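Local coordinates for flavodoxin (Methanosarcina acetivorans C2A, PDB 5WID), which binds flavin mononucleotide (FMN) and probably serves as a small electron-transfer protein, at residues G54-T57 and M62-P65; L99-M104 and M109-P114; K2-Y7 and Y38-D43; T14-E19 and K125-C130. All coordinates share one frame; numbering follows the deposited sequence. Where two conformers were deposited one is given.

Contact 1: G54-T57 and M62-P65. With FMN (flavin mononucleotide), chain D.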
# COMPACT_ATOMS: atom_id res chain seq x y z
N GLY A 54 -0.11 -1.71 2.77
CA GLY A 54 0.17 -1.07 4.04
C GLY A 54 -0.10 -1.97 5.23
O GLY A 54 -1.03 -2.77 5.23
N SER A 55 0.73 -1.81 6.26
CA SER A 55 0.53 -2.52 7.52
C SER A 55 1.11 -1.68 8.64
O SER A 55 2.12 -1.00 8.46
CB SER A 55 1.21 -3.90 7.53
OG SER A 55 1.06 -4.53 8.79
N SER A 56 0.52 -1.80 9.83
CA SER A 56 1.18 -1.26 10.99
C SER A 56 2.34 -2.17 11.38
O SER A 56 2.53 -3.26 10.83
CB SER A 56 0.20 -1.07 12.15
OG SER A 56 -0.58 -2.25 12.34
N THR A 57 3.16 -1.69 12.32
CA THR A 57 4.32 -2.43 12.82
C THR A 57 3.97 -2.96 14.21
O THR A 57 3.63 -2.18 15.10
CB THR A 57 5.56 -1.54 12.90
OG1 THR A 57 5.90 -1.02 11.61
CG2 THR A 57 6.75 -2.32 13.48
N MET A 62 5.81 -6.49 10.03
CA MET A 62 4.40 -6.43 9.64
C MET A 62 3.67 -7.57 10.33
O MET A 62 4.27 -8.58 10.71
CB MET A 62 4.24 -6.52 8.12
CG MET A 62 4.35 -7.94 7.55
SD MET A 62 4.48 -7.91 5.74
CE MET A 62 6.17 -7.39 5.51
N LEU A 63 2.37 -7.40 10.56
CA LEU A 63 1.67 -8.46 11.27
C LEU A 63 1.61 -9.72 10.41
O LEU A 63 1.63 -9.66 9.17
CB LEU A 63 0.26 -8.02 11.68
CG LEU A 63 0.21 -7.15 12.94
CD1 LEU A 63 0.57 -5.69 12.60
CD2 LEU A 63 -1.16 -7.21 13.60
N LEU A 64 1.57 -10.88 11.07
CA LEU A 64 1.64 -12.16 10.37
C LEU A 64 0.58 -12.34 9.27
O LEU A 64 0.94 -12.87 8.21
CB LEU A 64 1.56 -13.30 11.40
CG LEU A 64 1.65 -14.73 10.85
CD1 LEU A 64 2.94 -14.91 10.04
CD2 LEU A 64 1.58 -15.75 11.98
N PRO A 65 -0.69 -11.95 9.44
CA PRO A 65 -1.62 -12.10 8.31
C PRO A 65 -1.18 -11.34 7.08
O PRO A 65 -1.40 -11.82 5.96
CB PRO A 65 -2.94 -11.54 8.87
CG PRO A 65 -2.83 -11.82 10.36
CD PRO A 65 -1.39 -11.50 10.66
N1 FMN D . 5.19 0.27 16.68
C2 FMN D . 6.48 0.17 16.23
O2 FMN D . 6.98 1.09 15.57
N3 FMN D . 7.23 -0.96 16.52
C4 FMN D . 6.69 -2.00 17.23
O4 FMN D . 7.40 -3.00 17.46
C4A FMN D . 5.38 -1.89 17.70
N5 FMN D . 4.80 -2.90 18.44
C5A FMN D . 3.50 -2.78 18.89
C6 FMN D . 2.95 -3.81 19.64
C7 FMN D . 1.65 -3.71 20.10
C7M FMN D . 1.07 -4.84 20.91
C8 FMN D . 0.90 -2.57 19.82
C8M FMN D . -0.52 -2.44 20.32
C9 FMN D . 1.45 -1.53 19.07
C9A FMN D . 2.76 -1.64 18.61
N10 FMN D . 3.32 -0.62 17.86
C10 FMN D . 4.63 -0.74 17.41
C1' FMN D . 2.56 0.63 17.56
C2' FMN D . 1.61 0.51 16.36
O2' FMN D . 2.29 0.23 15.15
C3' FMN D . 0.90 1.86 16.24
O3' FMN D . 0.04 2.02 17.35
C4' FMN D . 0.13 2.05 14.93
O4' FMN D . -0.33 3.38 14.91
C5' FMN D . -1.05 1.08 14.77
O5' FMN D . -1.60 1.31 13.48
P FMN D . -2.92 0.52 13.02
O1P FMN D . -3.01 0.69 11.52
O2P FMN D . -2.74 -0.95 13.37
O3P FMN D . -4.10 1.12 13.72
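Ser55 swings OG to the far side of its own backbone N (chi1 177°), which lays the hydroxyl against the start of 62-65. Leu63, its CG opposite the carbonyl carbon (chi1 -80°), sends the CD1 branch back over Ser56. The Ser55 hydroxyl lies alongside the backbone, with OG 3.8 Å from Met62 CB. It also sits 3.6 Å from Leu63 N, a buried amide that has no hydrogen-bond partner in the model. Its own bond runs to the next residue: Ser55 OG donates to Ser56 O over 2.8 Å, in the carbonyl plane and on a lone pair, with a C=O...donor angle of 130°. Leu63 CD1 then closes over this same carbonyl, 3.6 Å from Ser56 O, and meets Ser56 OG equally closely. This is the end of strand 50-58 in the flavodoxin fold, where the chain leaves the parallel sheet, passes the FMN-binding Tyr59 and Tyr60, and returns through 61-62 to helix 64-76, with Leu63 at the N-cap position. An alanine at Ser55 takes away the donor to Ser56 O, which would probably leave the turn towards Thr57 less firmly fixed and open a small gap beside Met62 CB. Ser56 spends its hydroxyl on the cofactor: OG donates to FMN O2P over 2.7 Å, while the leucine methyl packs beside it. Thr57 turns from 62-65 towards the flavin, where CG2 comes within 3.4 Å of FMN N3, and its OG1 is hydrogen-bonded to Ala96 N. Met62 leads its sulfur end away from the strand, onto Ile100 and Ala96 of helix 96-106.

Contact 2: L99-M104 and M109-P114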
# COMPACT_ATOMS: atom_id res chain seq x y z
N LEU A 99 9.91 -3.29 5.28
CA LEU A 99 9.89 -4.71 4.96
C LEU A 99 8.93 -5.01 3.82
O LEU A 99 9.21 -5.88 2.98
CB LEU A 99 9.50 -5.50 6.21
CG LEU A 99 10.55 -5.34 7.31
CD1 LEU A 99 10.04 -5.93 8.62
CD2 LEU A 99 11.88 -5.99 6.89
N ILE A 100 7.79 -4.32 3.78
CA ILE A 100 6.86 -4.49 2.66
C ILE A 100 7.53 -4.10 1.36
O ILE A 100 7.47 -4.82 0.36
CB ILE A 100 5.58 -3.66 2.91
CG1 ILE A 100 4.79 -4.26 4.07
CG2 ILE A 100 4.75 -3.55 1.62
CD1 ILE A 100 3.62 -3.40 4.50
N ALA A 101 8.17 -2.93 1.34
CA ALA A 101 8.86 -2.47 0.13
C ALA A 101 9.92 -3.47 -0.31
O ALA A 101 10.04 -3.77 -1.51
CB ALA A 101 9.50 -1.11 0.38
N GLU A 102 10.71 -4.00 0.63
CA GLU A 102 11.75 -4.96 0.27
C GLU A 102 11.14 -6.22 -0.34
O GLU A 102 11.65 -6.74 -1.34
CB GLU A 102 12.59 -5.30 1.51
CG GLU A 102 13.64 -4.24 1.80
CD GLU A 102 14.20 -4.31 3.22
OE1 GLU A 102 14.10 -5.38 3.85
OE2 GLU A 102 14.76 -3.29 3.69
N LYS A 103 10.04 -6.72 0.25
CA LYS A 103 9.35 -7.88 -0.32
C LYS A 103 8.88 -7.59 -1.74
O LYS A 103 9.03 -8.44 -2.63
CB LYS A 103 8.15 -8.25 0.54
CG LYS A 103 8.37 -9.38 1.50
CD LYS A 103 7.02 -9.83 2.06
CE LYS A 103 7.21 -10.43 3.43
NZ LYS A 103 8.10 -11.60 3.34
N MET A 104 8.28 -6.41 -1.96
CA MET A 104 7.81 -6.07 -3.30
C MET A 104 8.94 -6.06 -4.31
O MET A 104 8.79 -6.56 -5.44
CB MET A 104 7.11 -4.72 -3.28
CG MET A 104 5.82 -4.72 -2.51
SD MET A 104 5.13 -3.05 -2.52
CE MET A 104 3.40 -3.43 -2.64
N MET A 109 8.54 -6.11 -8.43
CA MET A 109 7.82 -4.85 -8.56
C MET A 109 8.78 -3.67 -8.53
O MET A 109 9.87 -3.75 -7.95
CB MET A 109 6.79 -4.69 -7.44
CG MET A 109 5.77 -5.81 -7.38
SD MET A 109 4.50 -5.54 -6.12
CE MET A 109 3.49 -4.30 -6.93
N THR A 110 8.38 -2.58 -9.18
CA THR A 110 9.10 -1.31 -9.09
C THR A 110 8.38 -0.47 -8.05
O THR A 110 7.28 0.03 -8.30
CB THR A 110 9.15 -0.59 -10.43
OG1 THR A 110 9.80 -1.43 -11.39
CG2 THR A 110 9.94 0.72 -10.29
N VAL A 111 9.02 -0.31 -6.89
CA VAL A 111 8.42 0.35 -5.75
C VAL A 111 8.68 1.85 -5.86
O VAL A 111 9.83 2.29 -5.97
CB VAL A 111 8.98 -0.20 -4.43
CG1 VAL A 111 8.44 0.61 -3.24
CG2 VAL A 111 8.62 -1.66 -4.29
N MET A 112 7.61 2.62 -5.83
CA MET A 112 7.74 4.06 -5.88
C MET A 112 8.32 4.62 -4.59
O MET A 112 8.09 4.09 -3.50
CB MET A 112 6.39 4.70 -6.12
CG MET A 112 5.89 4.47 -7.49
SD MET A 112 4.37 5.34 -7.66
CE MET A 112 4.77 6.95 -7.02
N ASP A 113 9.07 5.69 -4.72
CA ASP A 113 9.31 6.54 -3.57
C ASP A 113 8.18 7.55 -3.45
O ASP A 113 7.63 8.00 -4.46
CB ASP A 113 10.64 7.29 -3.71
CG ASP A 113 11.84 6.38 -3.78
OD1 ASP A 113 12.00 5.51 -2.90
OD2 ASP A 113 12.66 6.57 -4.70
N PRO A 114 7.80 7.95 -2.23
CA PRO A 114 8.37 7.51 -0.96
C PRO A 114 7.67 6.29 -0.39
O PRO A 114 6.46 6.16 -0.53
CB PRO A 114 8.13 8.71 -0.04
CG PRO A 114 6.81 9.24 -0.52
CD PRO A 114 6.83 9.05 -2.04
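Val111 and Met104 form the apolar centre, where Val111 CG2 pushes up to Met104 CB at 3.6 Å, the two side chains meeting at about a right angle. The valine uses both branches. CG1, on the far side from the backbone N (chi1 174°), reaches up the helix to Ala101 CB at 4.1 Å, while CG2 fills the notch between Met104 and the Ala101 carbonyl, 3.8 Å from Ala101 O. Next to this, Met109 runs obliquely across Met104, its SD resting 3.9 Å from Met104 CG and about as far from CB. A bend at the last torsion (chi3 76°) turns the Met109 methyl aside, so that the sulfur rather than CE makes this touch. These residues belong to the second half of a beta-alpha-beta crossover, in which helix 96-106 links the neighbouring parallel strands 83-90 and 110-119 of the flavodoxin sheet and 110-111 begins the next strand, Met109 lying just before it. The methionines carry the apolar layer on beneath the helix, with Met104 reaching Val53 and Met70, and Met109 reaching Ile51. Towards the end of the helix the contact turns polar. Met109 N donates to Met104 O over 3.0 Å, bending to 153° at the hydrogen. Met109 CB also abuts this oxygen at 3.4 Å, so the residue that donates to this carbonyl also packs against it. Lys103 faces away from the strand and forms a salt bridge with Asp71, while Thr110 pairs through its backbone with Lys82 and Gly84.

Contact 3: K2-Y7 and Y38-D43. With ACT (acetate ion), chain F.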
# COMPACT_ATOMS: atom_id res chain seq x y z
N LYS A 2 -6.15 0.96 -13.40
CA LYS A 2 -6.69 0.57 -12.10
C LYS A 2 -5.58 0.41 -11.07
O LYS A 2 -4.54 -0.19 -11.36
CB LYS A 2 -7.48 -0.74 -12.24
CG LYS A 2 -8.05 -1.29 -10.95
CD LYS A 2 -8.99 -0.30 -10.29
CE LYS A 2 -9.82 -0.98 -9.22
NZ LYS A 2 -9.04 -2.07 -8.57
N ALA A 3 -5.81 0.95 -9.88
CA ALA A 3 -4.91 0.76 -8.76
C ALA A 3 -5.67 0.12 -7.61
O ALA A 3 -6.89 0.26 -7.50
CB ALA A 3 -4.31 2.09 -8.28
N ILE A 4 -4.94 -0.59 -6.75
CA ILE A 4 -5.54 -1.18 -5.57
C ILE A 4 -4.67 -0.81 -4.37
O ILE A 4 -3.44 -0.84 -4.45
CB ILE A 4 -5.71 -2.70 -5.72
CG1 ILE A 4 -6.40 -3.32 -4.51
CG2 ILE A 4 -4.39 -3.40 -5.97
CD1 ILE A 4 -7.29 -4.49 -4.91
N VAL A 5 -5.32 -0.38 -3.28
CA VAL A 5 -4.64 -0.02 -2.04
C VAL A 5 -5.09 -1.02 -0.99
O VAL A 5 -6.26 -1.01 -0.58
CB VAL A 5 -4.95 1.42 -1.60
CG1 VAL A 5 -4.14 1.77 -0.34
CG2 VAL A 5 -4.71 2.43 -2.74
N VAL A 6 -4.19 -1.91 -0.57
CA VAL A 6 -4.49 -3.04 0.30
C VAL A 6 -3.84 -2.78 1.65
O VAL A 6 -2.67 -2.38 1.69
CB VAL A 6 -3.96 -4.36 -0.28
CG1 VAL A 6 -4.32 -5.55 0.65
CG2 VAL A 6 -4.47 -4.58 -1.69
N TYR A 7 -4.56 -3.04 2.75
CA TYR A 7 -4.00 -2.68 4.05
C TYR A 7 -4.40 -3.68 5.13
O TYR A 7 -5.40 -4.40 5.03
CB TYR A 7 -4.43 -1.26 4.48
CG TYR A 7 -5.92 -1.15 4.63
CD1 TYR A 7 -6.73 -0.86 3.54
CD2 TYR A 7 -6.53 -1.38 5.86
CE1 TYR A 7 -8.11 -0.79 3.67
CE2 TYR A 7 -7.91 -1.32 6.00
CZ TYR A 7 -8.70 -1.02 4.90
OH TYR A 7 -10.07 -0.96 5.03
N TYR A 38 -7.83 -8.82 4.00
CA TYR A 38 -8.68 -9.98 4.23
C TYR A 38 -9.73 -10.14 3.14
O TYR A 38 -10.12 -11.27 2.82
CB TYR A 38 -9.36 -9.84 5.60
CG TYR A 38 -10.25 -10.99 5.94
CD1 TYR A 38 -9.73 -12.25 6.18
CD2 TYR A 38 -11.63 -10.82 5.99
CE1 TYR A 38 -10.56 -13.32 6.48
CE2 TYR A 38 -12.46 -11.88 6.28
CZ TYR A 38 -11.92 -13.12 6.53
OH TYR A 38 -12.77 -14.16 6.82
N ASP A 39 -10.19 -9.03 2.56
CA ASP A 39 -11.30 -9.08 1.60
C ASP A 39 -10.85 -9.09 0.15
O ASP A 39 -11.68 -9.32 -0.74
CB ASP A 39 -12.24 -7.89 1.81
CG ASP A 39 -12.94 -7.92 3.16
OD1 ASP A 39 -13.37 -9.01 3.57
OD2 ASP A 39 -13.04 -6.85 3.78
N VAL A 40 -9.59 -8.84 -0.13
CA VAL A 40 -9.18 -8.67 -1.52
C VAL A 40 -9.12 -10.03 -2.20
O VAL A 40 -8.80 -11.06 -1.59
CB VAL A 40 -7.84 -7.90 -1.59
CG1 VAL A 40 -6.73 -8.73 -1.04
CG2 VAL A 40 -7.55 -7.45 -3.02
N LYS A 41 -9.48 -10.05 -3.48
CA LYS A 41 -9.44 -11.25 -4.30
C LYS A 41 -8.17 -11.28 -5.13
O LYS A 41 -7.67 -10.24 -5.56
CB LYS A 41 -10.63 -11.31 -5.25
CG LYS A 41 -11.99 -11.31 -4.59
CD LYS A 41 -13.04 -11.24 -5.68
CE LYS A 41 -14.41 -11.05 -5.10
NZ LYS A 41 -14.75 -9.60 -4.99
N LEU A 42 -7.68 -12.49 -5.39
CA LEU A 42 -6.50 -12.65 -6.25
C LEU A 42 -6.70 -11.93 -7.59
O LEU A 42 -5.80 -11.22 -8.06
CB LEU A 42 -6.22 -14.13 -6.47
CG LEU A 42 -5.01 -14.45 -7.36
CD1 LEU A 42 -3.75 -13.87 -6.74
CD2 LEU A 42 -4.88 -15.96 -7.59
N ASP A 43 -7.87 -12.10 -8.21
CA ASP A 43 -8.12 -11.46 -9.50
C ASP A 43 -8.03 -9.95 -9.43
O ASP A 43 -7.66 -9.30 -10.41
CB ASP A 43 -9.49 -11.86 -10.05
CG ASP A 43 -9.51 -13.25 -10.63
OD1 ASP A 43 -10.62 -13.82 -10.74
OD2 ASP A 43 -8.44 -13.78 -10.98
C ACT F . -12.01 -2.96 6.89
O ACT F . -12.15 -3.95 7.65
OXT ACT F . -10.99 -2.23 7.04
CH3 ACT F . -13.02 -2.65 5.85
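Val40 lies under the strand at Val6, their CA atoms 7.6 Å apart, where the loop 38-41 passes across one face of strand 2-8, and the meeting is wholly between side chains. The two methyls of Val40 divide the strand between them. CG1 occupies the cramped place between backbone N and carbonyl carbon (chi1 68°), which leaves CG2 opposite the N and directed at Ile4. The tight touch is there, Ile4 CD1 to Val40 CG2 at 3.5 Å, the side chains slanting past each other. The companion touch is looser, Val6 CG1 to Val40 CG1 at 4.3 Å. Leu45 of helix 42-47 joins the same apolar patch by packing on both Ile4 and Val6, and Phe37 borders Val6. Just beyond, Lys41 sits at the N-cap position of that helix and gives its backbone N to Glu44 OE1. Tyr7, by the alternation of the strand, belongs to the other face, where its ring packs on Lys15 and Ala18 of helix 13-27. The phenol oxygen ends at an acetate that is probably a crystallisation additive: Tyr7 OH donates to acetate OXT over a short 2.5 Å, the acceptor lying at the ring edge near its plane. Were Tyr7 an alanine, Ala18 and Lys15 would probably face a gap where the ring had been, and the acetate would lose its phenol donor. Apolar residues pointing alternately to helices on the two faces of one strand are the signature of a doubly wound alpha/beta sheet, and strand 2-8, flanked by parallel strands 31-36 and 50-58, is an inner strand of this flavodoxin fold.

Contact 4: T14-E19 and K125-C130. With FMN (flavin mononucleotide), chain D.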
# COMPACT_ATOMS: atom_id res chain seq x y z
N THR A 14 -3.49 2.81 9.90
CA THR A 14 -3.10 2.45 8.54
C THR A 14 -4.30 2.46 7.60
O THR A 14 -4.16 2.81 6.41
CB THR A 14 -2.41 1.07 8.54
OG1 THR A 14 -1.31 1.13 9.46
CG2 THR A 14 -1.90 0.66 7.14
N LYS A 15 -5.48 2.12 8.10
CA LYS A 15 -6.68 2.23 7.27
C LYS A 15 -6.92 3.68 6.86
O LYS A 15 -7.23 3.95 5.69
CB LYS A 15 -7.90 1.68 8.03
CG LYS A 15 -9.23 1.82 7.26
CD LYS A 15 -10.39 1.17 8.06
CE LYS A 15 -11.69 1.18 7.26
NZ LYS A 15 -12.16 2.57 7.06
N ALA A 16 -6.78 4.61 7.80
CA ALA A 16 -6.95 6.02 7.46
C ALA A 16 -5.94 6.45 6.40
O ALA A 16 -6.29 7.20 5.48
CB ALA A 16 -6.80 6.88 8.72
N MET A 17 -4.70 5.99 6.51
CA MET A 17 -3.70 6.29 5.49
C MET A 17 -4.13 5.75 4.13
O MET A 17 -4.04 6.45 3.12
CB MET A 17 -2.34 5.68 5.86
CG MET A 17 -1.74 6.29 7.12
SD MET A 17 -0.17 5.49 7.53
CE MET A 17 0.90 6.02 6.17
N ALA A 18 -4.60 4.50 4.12
CA ALA A 18 -4.99 3.84 2.87
C ALA A 18 -6.11 4.59 2.18
O ALA A 18 -6.10 4.76 0.95
CB ALA A 18 -5.41 2.40 3.17
N GLU A 19 -7.10 5.05 2.94
CA GLU A 19 -8.22 5.76 2.33
C GLU A 19 -7.78 7.09 1.75
O GLU A 19 -8.29 7.50 0.69
CB GLU A 19 -9.33 5.95 3.36
CG GLU A 19 -9.93 4.59 3.68
CD GLU A 19 -10.84 4.58 4.87
OE1 GLU A 19 -10.90 5.58 5.60
OE2 GLU A 19 -11.49 3.53 5.06
N LYS A 125 -2.52 16.96 8.22
CA LYS A 125 -1.37 17.16 7.33
C LYS A 125 -0.73 15.83 6.95
O LYS A 125 -0.28 15.66 5.81
CB LYS A 125 -0.34 18.10 7.97
CG LYS A 125 0.76 18.58 6.99
CD LYS A 125 1.56 19.76 7.55
CE LYS A 125 2.57 19.33 8.62
NZ LYS A 125 3.70 18.49 8.06
N ASP A 126 -0.69 14.87 7.89
CA ASP A 126 -0.25 13.51 7.55
C ASP A 126 -1.10 12.91 6.44
O ASP A 126 -0.57 12.23 5.54
CB ASP A 126 -0.31 12.58 8.76
CG ASP A 126 0.69 12.93 9.85
OD1 ASP A 126 1.77 13.49 9.54
OD2 ASP A 126 0.38 12.61 11.02
N LEU A 127 -2.42 13.10 6.50
CA LEU A 127 -3.28 12.53 5.48
C LEU A 127 -3.06 13.22 4.13
O LEU A 127 -3.27 12.61 3.09
CB LEU A 127 -4.74 12.63 5.91
CG LEU A 127 -5.06 11.72 7.12
CD1 LEU A 127 -6.43 12.05 7.71
CD2 LEU A 127 -4.96 10.24 6.73
N GLN A 128 -2.63 14.49 4.14
CA GLN A 128 -2.25 15.13 2.88
C GLN A 128 -1.01 14.48 2.29
O GLN A 128 -0.90 14.34 1.06
CB GLN A 128 -2.02 16.63 3.11
CG GLN A 128 -3.30 17.44 3.32
CD GLN A 128 -4.29 17.29 2.17
OE1 GLN A 128 -3.94 17.47 1.00
NE2 GLN A 128 -5.54 16.95 2.49
N GLU A 129 -0.05 14.06 3.13
CA GLU A 129 1.07 13.28 2.62
C GLU A 129 0.58 12.02 1.93
O GLU A 129 1.09 11.64 0.87
CB GLU A 129 2.03 12.87 3.75
CG GLU A 129 2.53 13.99 4.60
CD GLU A 129 3.71 14.71 3.99
OE1 GLU A 129 4.17 14.29 2.89
OE2 GLU A 129 4.17 15.68 4.61
N CYS A 130 -0.39 11.33 2.55
CA CYS A 130 -0.96 10.12 1.98
C CYS A 130 -1.62 10.41 0.64
O CYS A 130 -1.43 9.69 -0.34
CB CYS A 130 -1.96 9.51 2.96
SG CYS A 130 -1.18 8.92 4.49
N1 FMN D . 5.19 0.27 16.68
C2 FMN D . 6.48 0.17 16.23
O2 FMN D . 6.98 1.09 15.57
N3 FMN D . 7.23 -0.96 16.52
C4 FMN D . 6.69 -2.00 17.23
O4 FMN D . 7.40 -3.00 17.46
C4A FMN D . 5.38 -1.89 17.70
N5 FMN D . 4.80 -2.90 18.44
C5A FMN D . 3.50 -2.78 18.89
C6 FMN D . 2.95 -3.81 19.64
C7 FMN D . 1.65 -3.71 20.10
C7M FMN D . 1.07 -4.84 20.91
C8 FMN D . 0.90 -2.57 19.82
C8M FMN D . -0.52 -2.44 20.32
C9 FMN D . 1.45 -1.53 19.07
C9A FMN D . 2.76 -1.64 18.61
N10 FMN D . 3.32 -0.62 17.86
C10 FMN D . 4.63 -0.74 17.41
C1' FMN D . 2.56 0.63 17.56
C2' FMN D . 1.61 0.51 16.36
O2' FMN D . 2.29 0.23 15.15
C3' FMN D . 0.90 1.86 16.24
O3' FMN D . 0.04 2.02 17.35
C4' FMN D . 0.13 2.05 14.93
O4' FMN D . -0.33 3.38 14.91
C5' FMN D . -1.05 1.08 14.77
O5' FMN D . -1.60 1.31 13.48
P FMN D . -2.92 0.52 13.02
O1P FMN D . -3.01 0.69 11.52
O2P FMN D . -2.74 -0.95 13.37
O3P FMN D . -4.10 1.12 13.72
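O1P of the FMN phosphate is gripped twice by Thr14. The backbone N donates over 2.7 Å, and OG1 donates over 2.7 Å as well. OG1 can do so because it stands beside its own backbone N (chi1 -55°), and it also receives Ser89 N, which helps fix the hydroxyl. Thr14 lies at the start of helix 13-27, in the flavodoxin phosphate-binding loop, where the helix dipole would probably favour the phosphate charge. Within the next turn, the helix presents another side to 125-130. Leu127 reaches over with CD2, which lies 3.5 Å from Ala16 O and a looser 4.3 Å from Ala16 CB. Cys130 points its thiol into Met17, SG 3.7 Å from Met17 CB. Met17 curls at its last torsion (chi3 68°), bringing CE back to 3.9 Å from the same SG, so that the methionine bends round the cysteine sulfur. Cys130 CB in turn rests on Met17 O. The axes of the two short helix segments pass 8.9 Å apart and are inclined at 53°; Met17 and Cys130 are the residues whose CA atoms come nearest. Both helices lie on one face of the parallel sheet: Met17 and Cys130 pack together onto Leu116 of strand 110-119, Met17 also reaches Phe87 of strand 83-90, and Ala18 faces Val5 of strand 2-8.

Contacts 1 and 4 share FMN: Ser56 of contact 1 and Thr14 of contact 4 hold two different phosphate oxygens, and Thr14 CG2 packs 3.7 Å from Ser55 N. Contact 3 touches both through strand 2-8, since Val6 O lies 2.9 Å from Gly54 N, a probable hydrogen bond, and Tyr7 CD1 is 3.5 Å from Ala18 CB. Contact 2 meets contact 1 through Met62 CE and Ile100 CG1, 3.7 Å apart, but stays about 6 Å from contact 4 and about 7 Å from contact 3 at the nearest atoms. Contacts 1, 2 and 3 all include a strand of the same sheet; contact 4 joins two helices on the face opposite helices 42-47, 64-76 and 96-106.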